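Local atomic coordinates of putative type VI secretion protein (Escherichia coli, PDB entry 6SKI), a protein that probably hydrolyses phospholipids as a toxic effector of the type VI secretion system, carried to its target on the VgrG spike. Residues E51-R56 / E495-L500; R56-N61 / T148-I153; G156-T161 / P265-E270; L500-D503 / E508-I511. All blocks are in the same frame, centred on the assembly; numbering follows the deposited sequence.

Contact 1 of 4, residues E51-R56 / E495-L500; sequences ENTASR and ESDGNL
Arg56 sends its CG opposite its own carbonyl carbon (chi1 -65°) and then bends at chi3, while Asp497 on strand 495-497 holds its CG away from its backbone N (chi1 -151°); these torsions bring guanidinium and carboxylate together. Arg56 NH2 stands 3.5 Å from Asp497 OD1, a long salt bridge. The oxygen comes in at the guanidinium edge, near its plane; only NH2 and OD1 meet, and the planes are 64° apart, so this is not a two-pronged pairing. The other oxygen is used within its own segment: Asn499 ND2 donates to Asp497 OD2 at 3.0 Å, on the syn side but tilted out of the carboxylate plane, tying the carboxylate to the turn after the strand. Arg56 NH1 makes a weak bond to Glu51 O, and Thr53 CA lies 3.6 Å above one guanidinium face, offset toward the rim. Thr53 also brings CG2 to 4.2 Å from Asn499 ND2. Asn52 is the N-cap of helix 53-58, its OD1 accepting from Ser55 N at 3.0 Å. With one long ion pair and 118 Å² buried, this surface contact joins helix to strand mainly through charge, and its strength probably depends on how far solvent screens that pair.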
loop_
_atom_site.group_PDB
_atom_site.type_symbol
_atom_site.label_atom_id
_atom_site.label_comp_id
_atom_site.label_asym_id
_atom_site.label_seq_id
_atom_site.Cartn_x
_atom_site.Cartn_y
_atom_site.Cartn_z
ATOM N N GLU A 51 -5.908 -4.418 10.790
ATOM C CA GLU A 51 -5.366 -5.511 9.999
ATOM C C GLU A 51 -6.182 -6.772 10.242
ATOM O O GLU A 51 -6.535 -7.089 11.381
ATOM C CB GLU A 51 -3.902 -5.748 10.362
ATOM C CG GLU A 51 -3.083 -6.377 9.261
ATOM C CD GLU A 51 -1.633 -6.560 9.654
ATOM O OE1 GLU A 51 -1.306 -6.349 10.840
ATOM O OE2 GLU A 51 -0.818 -6.910 8.777
ATOM N N ASN A 52 -6.485 -7.497 9.169
ATOM C CA ASN A 52 -7.298 -8.690 9.324
ATOM C C ASN A 52 -6.485 -9.815 9.958
ATOM O O ASN A 52 -5.259 -9.749 10.067
ATOM C CB ASN A 52 -7.885 -9.135 7.982
ATOM C CG ASN A 52 -6.838 -9.294 6.899
ATOM O OD1 ASN A 52 -5.669 -9.550 7.174
ATOM N ND2 ASN A 52 -7.261 -9.150 5.653
ATOM N N THR A 53 -7.196 -10.855 10.392
ATOM C CA THR A 53 -6.546 -11.957 11.092
ATOM C C THR A 53 -5.508 -12.640 10.211
ATOM O O THR A 53 -4.451 -13.056 10.695
ATOM C CB THR A 53 -7.595 -12.962 11.568
ATOM O OG1 THR A 53 -8.425 -12.348 12.561
ATOM C CG2 THR A 53 -6.938 -14.186 12.174
ATOM N N ALA A 54 -5.786 -12.751 8.911
ATOM C CA ALA A 54 -4.900 -13.496 8.024
ATOM C C ALA A 54 -3.528 -12.839 7.912
ATOM O O ALA A 54 -2.505 -13.529 7.911
ATOM C CB ALA A 54 -5.547 -13.645 6.651
ATOM N N SER A 55 -3.484 -11.509 7.817
ATOM C CA SER A 55 -2.205 -10.806 7.743
ATOM C C SER A 55 -1.419 -10.953 9.042
ATOM O O SER A 55 -0.210 -11.232 9.036
ATOM C CB SER A 55 -2.451 -9.331 7.436
ATOM O OG SER A 55 -2.452 -9.081 6.046
ATOM N N ARG A 56 -2.099 -10.759 10.171
ATOM C CA ARG A 56 -1.451 -10.892 11.468
ATOM C C ARG A 56 -0.901 -12.297 11.662
ATOM O O ARG A 56 0.161 -12.478 12.266
ATOM C CB ARG A 56 -2.446 -10.540 12.570
ATOM C CG ARG A 56 -2.880 -9.087 12.552
ATOM C CD ARG A 56 -3.581 -8.704 13.838
ATOM N NE ARG A 56 -4.122 -9.871 14.526
ATOM C CZ ARG A 56 -5.410 -10.197 14.533
ATOM N NH1 ARG A 56 -6.289 -9.446 13.885
ATOM N NH2 ARG A 56 -5.820 -11.276 15.184
ATOM N N GLU A 495 2.573 -10.871 20.952
ATOM C CA GLU A 495 1.154 -10.990 20.682
ATOM C C GLU A 495 0.801 -12.468 20.636
ATOM O O GLU A 495 1.671 -13.332 20.511
ATOM C CB GLU A 495 0.779 -10.301 19.366
ATOM C CG GLU A 495 0.913 -8.792 19.403
ATOM C CD GLU A 495 0.217 -8.114 18.245
ATOM O OE1 GLU A 495 -0.377 -8.822 17.404
ATOM O OE2 GLU A 495 0.265 -6.869 18.172
ATOM N N SER A 496 -0.487 -12.760 20.741
ATOM C CA SER A 496 -0.948 -14.136 20.747
ATOM C C SER A 496 -2.163 -14.285 19.848
ATOM O O SER A 496 -2.908 -13.333 19.599
ATOM C CB SER A 496 -1.287 -14.608 22.164
ATOM O OG SER A 496 -2.391 -13.890 22.684
ATOM N N ASP A 497 -2.342 -15.505 19.356
ATOM C CA ASP A 497 -3.537 -15.884 18.621
ATOM C C ASP A 497 -3.918 -17.304 19.002
ATOM O O ASP A 497 -3.066 -18.129 19.329
ATOM C CB ASP A 497 -3.338 -15.780 17.106
ATOM C CG ASP A 497 -4.628 -15.476 16.374
ATOM O OD1 ASP A 497 -5.210 -14.399 16.616
ATOM O OD2 ASP A 497 -5.067 -16.316 15.564
ATOM N N GLY A 498 -5.216 -17.590 18.939
ATOM C CA GLY A 498 -5.717 -18.915 19.235
ATOM C C GLY A 498 -6.066 -19.740 18.021
ATOM O O GLY A 498 -6.697 -20.795 18.169
ATOM N N ASN A 499 -5.680 -19.311 16.825
ATOM C CA ASN A 499 -5.997 -20.007 15.590
ATOM C C ASN A 499 -4.811 -20.780 15.036
ATOM O O ASN A 499 -4.897 -21.317 13.931
ATOM C CB ASN A 499 -6.502 -19.012 14.548
ATOM C CG ASN A 499 -7.847 -18.432 14.907
ATOM O OD1 ASN A 499 -8.831 -19.157 15.035
ATOM N ND2 ASN A 499 -7.898 -17.118 15.077
ATOM N N LEU A 500 -3.710 -20.850 15.778
ATOM C CA LEU A 500 -2.506 -21.514 15.313
ATOM C C LEU A 500 -1.899 -22.311 16.454
ATOM O O LEU A 500 -2.092 -22.001 17.631
ATOM C CB LEU A 500 -1.465 -20.514 14.791
ATOM C CG LEU A 500 -1.814 -19.540 13.669
ATOM C CD1 LEU A 500 -0.602 -18.696 13.340
ATOM C CD2 LEU A 500 -2.294 -20.273 12.434
#

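Contact 2 of 4, residues R56-N61 / T148-I153; sequences RLMKFN and TSILDI
Two helices meet in a buried apolar seam: the short helix 53-58 and helix 144-154, brought together in a protein whose catalytic region belongs to the alpha/beta-hydrolase clan. Met58 and Ile150 mark the closest backbone approach, with their CA atoms 6.4 Å apart, and their side chains slide past each other in opposite directions. Met58 CG touches Ile150 CG2 at 3.6 Å. That methyl branch is opposite the backbone N of Ile150, whereas the longer branch runs out to CD1 and meets Leu57 CB at 3.8 Å, crossing the leucine side chain at about a right angle. Ile150 thus uses both of its branches, one for each of two consecutive residues of the partner helix. Beyond this pair the chain of Met58 runs extended through chi2 (-170°), which brings SD to Ile153; the bend at chi3 then turns the terminal CE away. All four residues are buried, and the 200 Å² buried between the segments is entirely a matter of hydrocarbon and sulfur contacts. A type I beta turn runs from Met58 to Asn61, closed by Asn61 N bonding to Met58 O. Outside the two segments, Phe256 and Ile259 add to the cover over Ile150, and Ala54 lies against both Ile150 and Ile153. At the far end of the seam, Met58 SD rests 3.6 Å from Ile153 CG2.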
loop_
_atom_site.group_PDB
_atom_site.type_symbol
_atom_site.label_atom_id
_atom_site.label_comp_id
_atom_site.label_asym_id
_atom_site.label_seq_id
_atom_site.Cartn_x
_atom_site.Cartn_y
_atom_site.Cartn_z
ATOM N N ARG A 56 -2.099 -10.759 10.171
ATOM C CA ARG A 56 -1.451 -10.892 11.468
ATOM C C ARG A 56 -0.901 -12.297 11.662
ATOM O O ARG A 56 0.161 -12.478 12.266
ATOM C CB ARG A 56 -2.446 -10.540 12.570
ATOM C CG ARG A 56 -2.880 -9.087 12.552
ATOM C CD ARG A 56 -3.581 -8.704 13.838
ATOM N NE ARG A 56 -4.122 -9.871 14.526
ATOM C CZ ARG A 56 -5.410 -10.197 14.533
ATOM N NH1 ARG A 56 -6.289 -9.446 13.885
ATOM N NH2 ARG A 56 -5.820 -11.276 15.184
ATOM N N LEU A 57 -1.608 -13.306 11.149
ATOM C CA LEU A 57 -1.115 -14.674 11.252
ATOM C C LEU A 57 0.023 -14.935 10.279
ATOM O O LEU A 57 0.929 -15.713 10.588
ATOM C CB LEU A 57 -2.249 -15.667 11.013
ATOM C CG LEU A 57 -3.353 -15.662 12.065
ATOM C CD1 LEU A 57 -4.371 -16.735 11.763
ATOM C CD2 LEU A 57 -2.760 -15.845 13.443
ATOM N N MET A 58 -0.005 -14.304 9.103
ATOM C CA MET A 58 1.138 -14.372 8.204
ATOM C C MET A 58 2.390 -13.848 8.879
ATOM O O MET A 58 3.495 -14.327 8.607
ATOM C CB MET A 58 0.860 -13.566 6.936
ATOM C CG MET A 58 0.687 -14.390 5.685
ATOM S SD MET A 58 0.643 -13.361 4.212
ATOM C CE MET A 58 2.382 -13.259 3.809
ATOM N N LYS A 59 2.231 -12.864 9.763
ATOM C CA LYS A 59 3.387 -12.332 10.480
ATOM C C LYS A 59 4.018 -13.369 11.411
ATOM O O LYS A 59 5.170 -13.200 11.824
ATOM C CB LYS A 59 2.991 -11.071 11.245
ATOM C CG LYS A 59 3.276 -9.799 10.463
ATOM C CD LYS A 59 2.885 -8.552 11.223
ATOM C CE LYS A 59 1.382 -8.414 11.312
ATOM N NZ LYS A 59 0.989 -7.342 12.264
ATOM N N PHE A 60 3.290 -14.437 11.760
ATOM C CA PHE A 60 3.875 -15.501 12.578
ATOM C C PHE A 60 5.068 -16.153 11.900
ATOM O O PHE A 60 5.977 -16.637 12.581
ATOM C CB PHE A 60 2.843 -16.583 12.891
ATOM C CG PHE A 60 2.058 -16.344 14.143
ATOM C CD1 PHE A 60 2.327 -17.073 15.287
ATOM C CD2 PHE A 60 1.030 -15.424 14.168
ATOM C CE1 PHE A 60 1.602 -16.873 16.435
ATOM C CE2 PHE A 60 0.300 -15.222 15.316
ATOM C CZ PHE A 60 0.586 -15.948 16.450
ATOM N N ASN A 61 5.066 -16.210 10.572
ATOM C CA ASN A 61 6.151 -16.847 9.838
ATOM C C ASN A 61 7.480 -16.175 10.156
ATOM O O ASN A 61 7.641 -14.967 9.957
ATOM C CB ASN A 61 5.859 -16.780 8.340
ATOM C CG ASN A 61 6.718 -17.722 7.532
ATOM O OD1 ASN A 61 6.529 -18.932 7.570
ATOM N ND2 ASN A 61 7.653 -17.171 6.774
ATOM N N THR A 148 -7.057 -20.531 3.494
ATOM C CA THR A 148 -7.350 -19.836 2.247
ATOM C C THR A 148 -7.194 -18.329 2.411
ATOM O O THR A 148 -6.736 -17.645 1.493
ATOM C CB THR A 148 -8.759 -20.190 1.771
ATOM O OG1 THR A 148 -8.866 -21.608 1.615
ATOM C CG2 THR A 148 -9.062 -19.525 0.440
ATOM N N SER A 149 -7.551 -17.796 3.581
ATOM C CA SER A 149 -7.380 -16.367 3.825
ATOM C C SER A 149 -5.909 -15.975 3.865
ATOM O O SER A 149 -5.520 -14.937 3.312
ATOM C CB SER A 149 -8.063 -15.983 5.136
ATOM O OG SER A 149 -9.424 -15.659 4.928
ATOM N N ILE A 150 -5.075 -16.801 4.494
ATOM C CA ILE A 150 -3.653 -16.500 4.564
ATOM C C ILE A 150 -3.014 -16.650 3.192
ATOM O O ILE A 150 -2.090 -15.906 2.849
ATOM C CB ILE A 150 -2.983 -17.405 5.612
ATOM C CG1 ILE A 150 -3.549 -17.112 6.999
ATOM C CG2 ILE A 150 -1.480 -17.212 5.625
ATOM C CD1 ILE A 150 -2.943 -17.955 8.089
ATOM N N LEU A 151 -3.519 -17.572 2.372
ATOM C CA LEU A 151 -3.033 -17.683 1.002
ATOM C C LEU A 151 -3.499 -16.517 0.145
ATOM O O LEU A 151 -2.795 -16.115 -0.787
ATOM C CB LEU A 151 -3.498 -19.000 0.385
ATOM C CG LEU A 151 -2.484 -20.138 0.414
ATOM C CD1 LEU A 151 -3.099 -21.403 -0.144
ATOM C CD2 LEU A 151 -1.239 -19.751 -0.355
ATOM N N ASP A 152 -4.680 -15.976 0.441
ATOM C CA ASP A 152 -5.166 -14.797 -0.261
ATOM C C ASP A 152 -4.304 -13.586 0.053
ATOM O O ASP A 152 -4.000 -12.783 -0.834
ATOM C CB ASP A 152 -6.620 -14.534 0.119
ATOM C CG ASP A 152 -7.593 -15.358 -0.694
ATOM O OD1 ASP A 152 -8.812 -15.262 -0.441
ATOM O OD2 ASP A 152 -7.142 -16.108 -1.583
ATOM N N ILE A 153 -3.911 -13.434 1.318
ATOM C CA ILE A 153 -3.003 -12.349 1.681
ATOM C C ILE A 153 -1.624 -12.577 1.077
ATOM O O ILE A 153 -0.951 -11.628 0.659
ATOM C CB ILE A 153 -2.930 -12.194 3.209
ATOM C CG1 ILE A 153 -4.330 -12.006 3.784
ATOM C CG2 ILE A 153 -2.041 -11.028 3.581
ATOM C CD1 ILE A 153 -4.927 -10.662 3.489
#

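Contact 3 of 4, residues G156-T161 / P265-E270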
loop_
_atom_site.group_PDB
_atom_site.type_symbol
_atom_site.label_atom_id
_atom_site.label_comp_id
_atom_site.label_asym_id
_atom_site.label_seq_id
_atom_site.Cartn_x
_atom_site.Cartn_y
_atom_site.Cartn_z
ATOM N N GLY A 156 -1.698 -11.427 -2.346
ATOM C CA GLY A 156 -2.535 -10.241 -2.370
ATOM C C GLY A 156 -2.151 -9.219 -3.417
ATOM O O GLY A 156 -2.994 -8.439 -3.855
ATOM N N VAL A 157 -0.881 -9.186 -3.819
ATOM C CA VAL A 157 -0.425 -8.144 -4.738
ATOM C C VAL A 157 -1.111 -8.284 -6.095
ATOM O O VAL A 157 -1.666 -7.319 -6.639
ATOM C CB VAL A 157 1.108 -8.186 -4.866
ATOM C CG1 VAL A 157 1.553 -7.581 -6.179
ATOM C CG2 VAL A 157 1.754 -7.480 -3.692
ATOM N N VAL A 158 -1.100 -9.495 -6.654
ATOM C CA VAL A 158 -1.704 -9.712 -7.963
ATOM C C VAL A 158 -3.219 -9.562 -7.886
ATOM O O VAL A 158 -3.854 -9.011 -8.796
ATOM C CB VAL A 158 -1.290 -11.091 -8.506
ATOM C CG1 VAL A 158 -1.715 -11.244 -9.954
ATOM C CG2 VAL A 158 0.207 -11.278 -8.361
ATOM N N THR A 159 -3.822 -10.045 -6.801
ATOM C CA THR A 159 -5.258 -9.883 -6.618
ATOM C C THR A 159 -5.635 -8.412 -6.521
ATOM O O THR A 159 -6.696 -8.005 -7.011
ATOM C CB THR A 159 -5.704 -10.645 -5.369
ATOM O OG1 THR A 159 -5.638 -12.052 -5.625
ATOM C CG2 THR A 159 -7.127 -10.280 -4.980
ATOM N N LYS A 160 -4.767 -7.594 -5.929
ATOM C CA LYS A 160 -5.044 -6.169 -5.838
ATOM C C LYS A 160 -4.883 -5.493 -7.190
ATOM O O LYS A 160 -5.609 -4.550 -7.501
ATOM C CB LYS A 160 -4.144 -5.521 -4.791
ATOM C CG LYS A 160 -4.584 -5.819 -3.373
ATOM C CD LYS A 160 -5.733 -4.934 -2.952
ATOM C CE LYS A 160 -6.468 -5.521 -1.769
ATOM N NZ LYS A 160 -7.669 -4.723 -1.423
ATOM N N THR A 161 -3.947 -5.964 -8.015
ATOM C CA THR A 161 -3.887 -5.434 -9.378
ATOM C C THR A 161 -5.129 -5.813 -10.183
ATOM O O THR A 161 -5.604 -5.020 -11.007
ATOM C CB THR A 161 -2.617 -5.902 -10.082
ATOM O OG1 THR A 161 -2.666 -7.318 -10.279
ATOM C CG2 THR A 161 -1.401 -5.537 -9.259
ATOM N N PRO A 265 3.810 -15.950 -5.297
ATOM C CA PRO A 265 2.997 -15.259 -6.297
ATOM C C PRO A 265 3.877 -14.628 -7.360
ATOM O O PRO A 265 5.008 -14.211 -7.100
ATOM C CB PRO A 265 2.261 -14.199 -5.474
ATOM C CG PRO A 265 3.229 -13.887 -4.388
ATOM C CD PRO A 265 3.830 -15.216 -4.020
ATOM N N GLY A 266 3.347 -14.564 -8.576
ATOM C CA GLY A 266 4.122 -14.012 -9.664
ATOM C C GLY A 266 4.131 -12.501 -9.641
ATOM O O GLY A 266 3.652 -11.858 -10.579
ATOM N N VAL A 267 4.674 -11.920 -8.575
ATOM C CA VAL A 267 4.724 -10.470 -8.448
ATOM C C VAL A 267 5.958 -9.954 -9.178
ATOM O O VAL A 267 7.065 -10.481 -9.017
ATOM C CB VAL A 267 4.695 -10.027 -6.975
ATOM C CG1 VAL A 267 3.593 -10.759 -6.236
ATOM C CG2 VAL A 267 6.024 -10.259 -6.281
ATOM N N LYS A 268 5.753 -8.969 -10.037
ATOM C CA LYS A 268 6.816 -8.361 -10.818
ATOM C C LYS A 268 7.151 -7.025 -10.175
ATOM O O LYS A 268 6.334 -6.101 -10.188
ATOM C CB LYS A 268 6.379 -8.204 -12.272
ATOM C CG LYS A 268 6.553 -9.474 -13.093
ATOM C CD LYS A 268 5.323 -9.807 -13.932
ATOM C CE LYS A 268 4.434 -8.600 -14.165
ATOM N NZ LYS A 268 3.266 -8.934 -15.023
ATOM N N LEU A 269 8.345 -6.926 -9.597
ATOM C CA LEU A 269 8.733 -5.749 -8.835
ATOM C C LEU A 269 9.928 -5.033 -9.439
ATOM O O LEU A 269 10.383 -4.032 -8.878
ATOM C CB LEU A 269 9.051 -6.138 -7.388
ATOM C CG LEU A 269 7.863 -6.512 -6.508
ATOM C CD1 LEU A 269 8.203 -6.283 -5.057
ATOM C CD2 LEU A 269 6.635 -5.736 -6.912
ATOM N N GLU A 270 10.443 -5.507 -10.567
ATOM C CA GLU A 270 11.606 -4.907 -11.199
ATOM C C GLU A 270 11.122 -3.845 -12.171
ATOM O O GLU A 270 10.217 -4.097 -12.972
ATOM C CB GLU A 270 12.446 -5.961 -11.921
ATOM C CG GLU A 270 13.895 -5.551 -12.157
ATOM C CD GLU A 270 14.228 -5.361 -13.622
ATOM O OE1 GLU A 270 13.774 -6.179 -14.449
ATOM O OE2 GLU A 270 14.953 -4.397 -13.943
#
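An inverse gamma turn centred on Gly266 lies in the loop between strands 237-243 and 278-284, where it packs on the first turn of helix 156-178. The turn is marked by a short, weak bond from Val267 N to Pro265 O, and it is followed by Val267, the residue through which the loop chiefly meets the helix. Val267 CG1 does the touching: it lies 3.8 Å from Val157 CG1, the two side chains crossing at about a right angle, and 4.0 Å from Val158 CG2. One methyl therefore serves two neighbouring helix residues. Its place follows from chi1 of Val267 (-48°), which sets CG1 opposite the carbonyl carbon. Val158 CG2 also reaches Gly266 O at 4.1 Å, a van der Waals approach to the peptide oxygen. Val158 and Val267 are the CA pair nearest across the contact, 6.5 Å apart, and 154 Å² is buried in all. Helix 198-211 borders both segments: His205 lies against Val157 and Val158 and bonds weakly to Gly266 O, while Lys268 forms a salt bridge with Glu212, just after that helix. The two strands that the loop links are parallel neighbours in the central sheet. Such an excursion between parallel strands, packed against flanking helices, is in keeping with the alpha/beta-hydrolase fold expected from the family.

Contact 4 of 4, residues L500-D503 / E508-I511; sequences LWVD and EIFI
Glu508 O receives the shortest hydrogen bond between the two segments, just beyond the strand ends, from Asp503 N at 2.8 Å, nearly straight (168° at the hydrogen) and in the carbonyl plane. The same oxygen has the CA of Val502 at 3.3 Å, a CA-H...O contact. Next along the hairpin, Trp501 and Phe510 form the hydrogen-bonded antiparallel pair: Trp501 N donates to Phe510 O and Phe510 N to Trp501 O, each at 2.9 Å, the second bond more bent at 144°. Their side chains share one face of the ribbon and lie side by side, pointing the same way. Trp501 CE3 is 3.5 Å from Phe510 CD1; the rings meet obliquely, planes 42° apart. Asp503 N lies above the rim of one indole face, and Phe257 brings a further ring to Phe510. The other face carries Leu500, Val502, Ile509 and Ile511. Leu500 forks between two partners, CD1 meeting Ile509 CG2 at 3.6 Å and CD2 meeting Ile511 CG1 at 3.7 Å. Near the connection, Asp503 OD2 is bonded to Thr506 OG1. The hairpin is therefore two-sided: an aromatic pair on one face and, on the other, an aliphatic cluster whose Leu500 and Ile511 reach Phe60 and Ile150, while the backbone bonds fix the register of the two strands.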
loop_
_atom_site.group_PDB
_atom_site.type_symbol
_atom_site.label_atom_id
_atom_site.label_comp_id
_atom_site.label_asym_id
_atom_site.label_seq_id
_atom_site.Cartn_x
_atom_site.Cartn_y
_atom_site.Cartn_z
ATOM N N LEU A 500 -3.710 -20.850 15.778
ATOM C CA LEU A 500 -2.506 -21.514 15.313
ATOM C C LEU A 500 -1.899 -22.311 16.454
ATOM O O LEU A 500 -2.092 -22.001 17.631
ATOM C CB LEU A 500 -1.465 -20.514 14.791
ATOM C CG LEU A 500 -1.814 -19.540 13.669
ATOM C CD1 LEU A 500 -0.602 -18.696 13.340
ATOM C CD2 LEU A 500 -2.294 -20.273 12.434
ATOM N N TRP A 501 -1.155 -23.347 16.086
ATOM C CA TRP A 501 -0.260 -24.034 17.003
ATOM C C TRP A 501 1.094 -24.137 16.325
ATOM O O TRP A 501 1.185 -24.613 15.193
ATOM C CB TRP A 501 -0.785 -25.424 17.380
ATOM C CG TRP A 501 0.156 -26.179 18.256
ATOM C CD1 TRP A 501 0.291 -26.060 19.605
ATOM C CD2 TRP A 501 1.109 -27.163 17.842
ATOM N NE1 TRP A 501 1.267 -26.909 20.059
ATOM C CE2 TRP A 501 1.785 -27.598 18.995
ATOM C CE3 TRP A 501 1.452 -27.722 16.610
ATOM C CZ2 TRP A 501 2.785 -28.562 18.952
ATOM C CZ3 TRP A 501 2.443 -28.676 16.571
ATOM C CH2 TRP A 501 3.097 -29.089 17.733
ATOM N N VAL A 502 2.141 -23.694 17.005
ATOM C CA VAL A 502 3.483 -23.691 16.441
ATOM C C VAL A 502 4.280 -24.794 17.117
ATOM O O VAL A 502 4.277 -24.903 18.349
ATOM C CB VAL A 502 4.166 -22.324 16.606
ATOM C CG1 VAL A 502 5.477 -22.304 15.857
ATOM C CG2 VAL A 502 3.255 -21.219 16.113
ATOM N N ASP A 503 4.939 -25.618 16.316
ATOM C CA ASP A 503 5.737 -26.699 16.864
ATOM C C ASP A 503 6.905 -26.115 17.653
ATOM O O ASP A 503 7.704 -25.356 17.091
ATOM C CB ASP A 503 6.246 -27.608 15.749
ATOM C CG ASP A 503 6.866 -28.884 16.275
ATOM O OD1 ASP A 503 6.325 -29.454 17.243
ATOM O OD2 ASP A 503 7.893 -29.322 15.721
ATOM N N GLU A 508 7.244 -24.991 12.900
ATOM C CA GLU A 508 6.217 -25.113 11.880
ATOM C C GLU A 508 4.871 -24.685 12.444
ATOM O O GLU A 508 4.540 -24.981 13.593
ATOM C CB GLU A 508 6.145 -26.554 11.383
ATOM C CG GLU A 508 5.228 -26.771 10.201
ATOM C CD GLU A 508 5.664 -27.940 9.349
ATOM O OE1 GLU A 508 6.398 -28.806 9.865
ATOM O OE2 GLU A 508 5.280 -27.989 8.163
ATOM N N ILE A 509 4.087 -23.992 11.628
ATOM C CA ILE A 509 2.796 -23.466 12.041
ATOM C C ILE A 509 1.706 -24.390 11.517
ATOM O O ILE A 509 1.743 -24.823 10.362
ATOM C CB ILE A 509 2.578 -22.023 11.547
ATOM C CG1 ILE A 509 3.718 -21.121 12.018
ATOM C CG2 ILE A 509 1.253 -21.490 12.040
ATOM C CD1 ILE A 509 4.621 -20.661 10.913
ATOM N N PHE A 510 0.735 -24.682 12.377
ATOM C CA PHE A 510 -0.373 -25.574 12.067
ATOM C C PHE A 510 -1.649 -24.803 12.354
ATOM O O PHE A 510 -1.919 -24.450 13.505
ATOM C CB PHE A 510 -0.299 -26.849 12.906
ATOM C CG PHE A 510 0.850 -27.741 12.546
ATOM C CD1 PHE A 510 2.076 -27.592 13.165
ATOM C CD2 PHE A 510 0.703 -28.732 11.597
ATOM C CE1 PHE A 510 3.132 -28.406 12.836
ATOM C CE2 PHE A 510 1.757 -29.551 11.270
ATOM C CZ PHE A 510 2.973 -29.385 11.887
ATOM N N ILE A 511 -2.422 -24.524 11.308
ATOM C CA ILE A 511 -3.659 -23.783 11.480
ATOM C C ILE A 511 -4.700 -24.680 12.130
ATOM O O ILE A 511 -4.862 -25.849 11.759
ATOM C CB ILE A 511 -4.149 -23.242 10.128
ATOM C CG1 ILE A 511 -3.079 -22.350 9.500
ATOM C CG2 ILE A 511 -5.447 -22.490 10.291
ATOM C CD1 ILE A 511 -3.453 -21.814 8.148
#

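Contact 1 lies at the surface and rests on a long ion pair, whereas contact 2, whose centre is about 8 Å away, is buried and wholly apolar; both use helix 53-58, and Arg56 belongs to both. Contact 4 is partly buried and differs again, being held by strand-to-strand backbone bonds. Its aliphatic face continues the core of contact 2: Leu500 CD1 is 3.6 Å from Leu57 CD2. Leu500 is also where contacts 1 and 4 meet along the chain. Contact 3 stands apart, its centre about 16 Å from that of contact 2, and its valine packing is only partly buried; consecutive helices 144-154 and 156-178 connect the two.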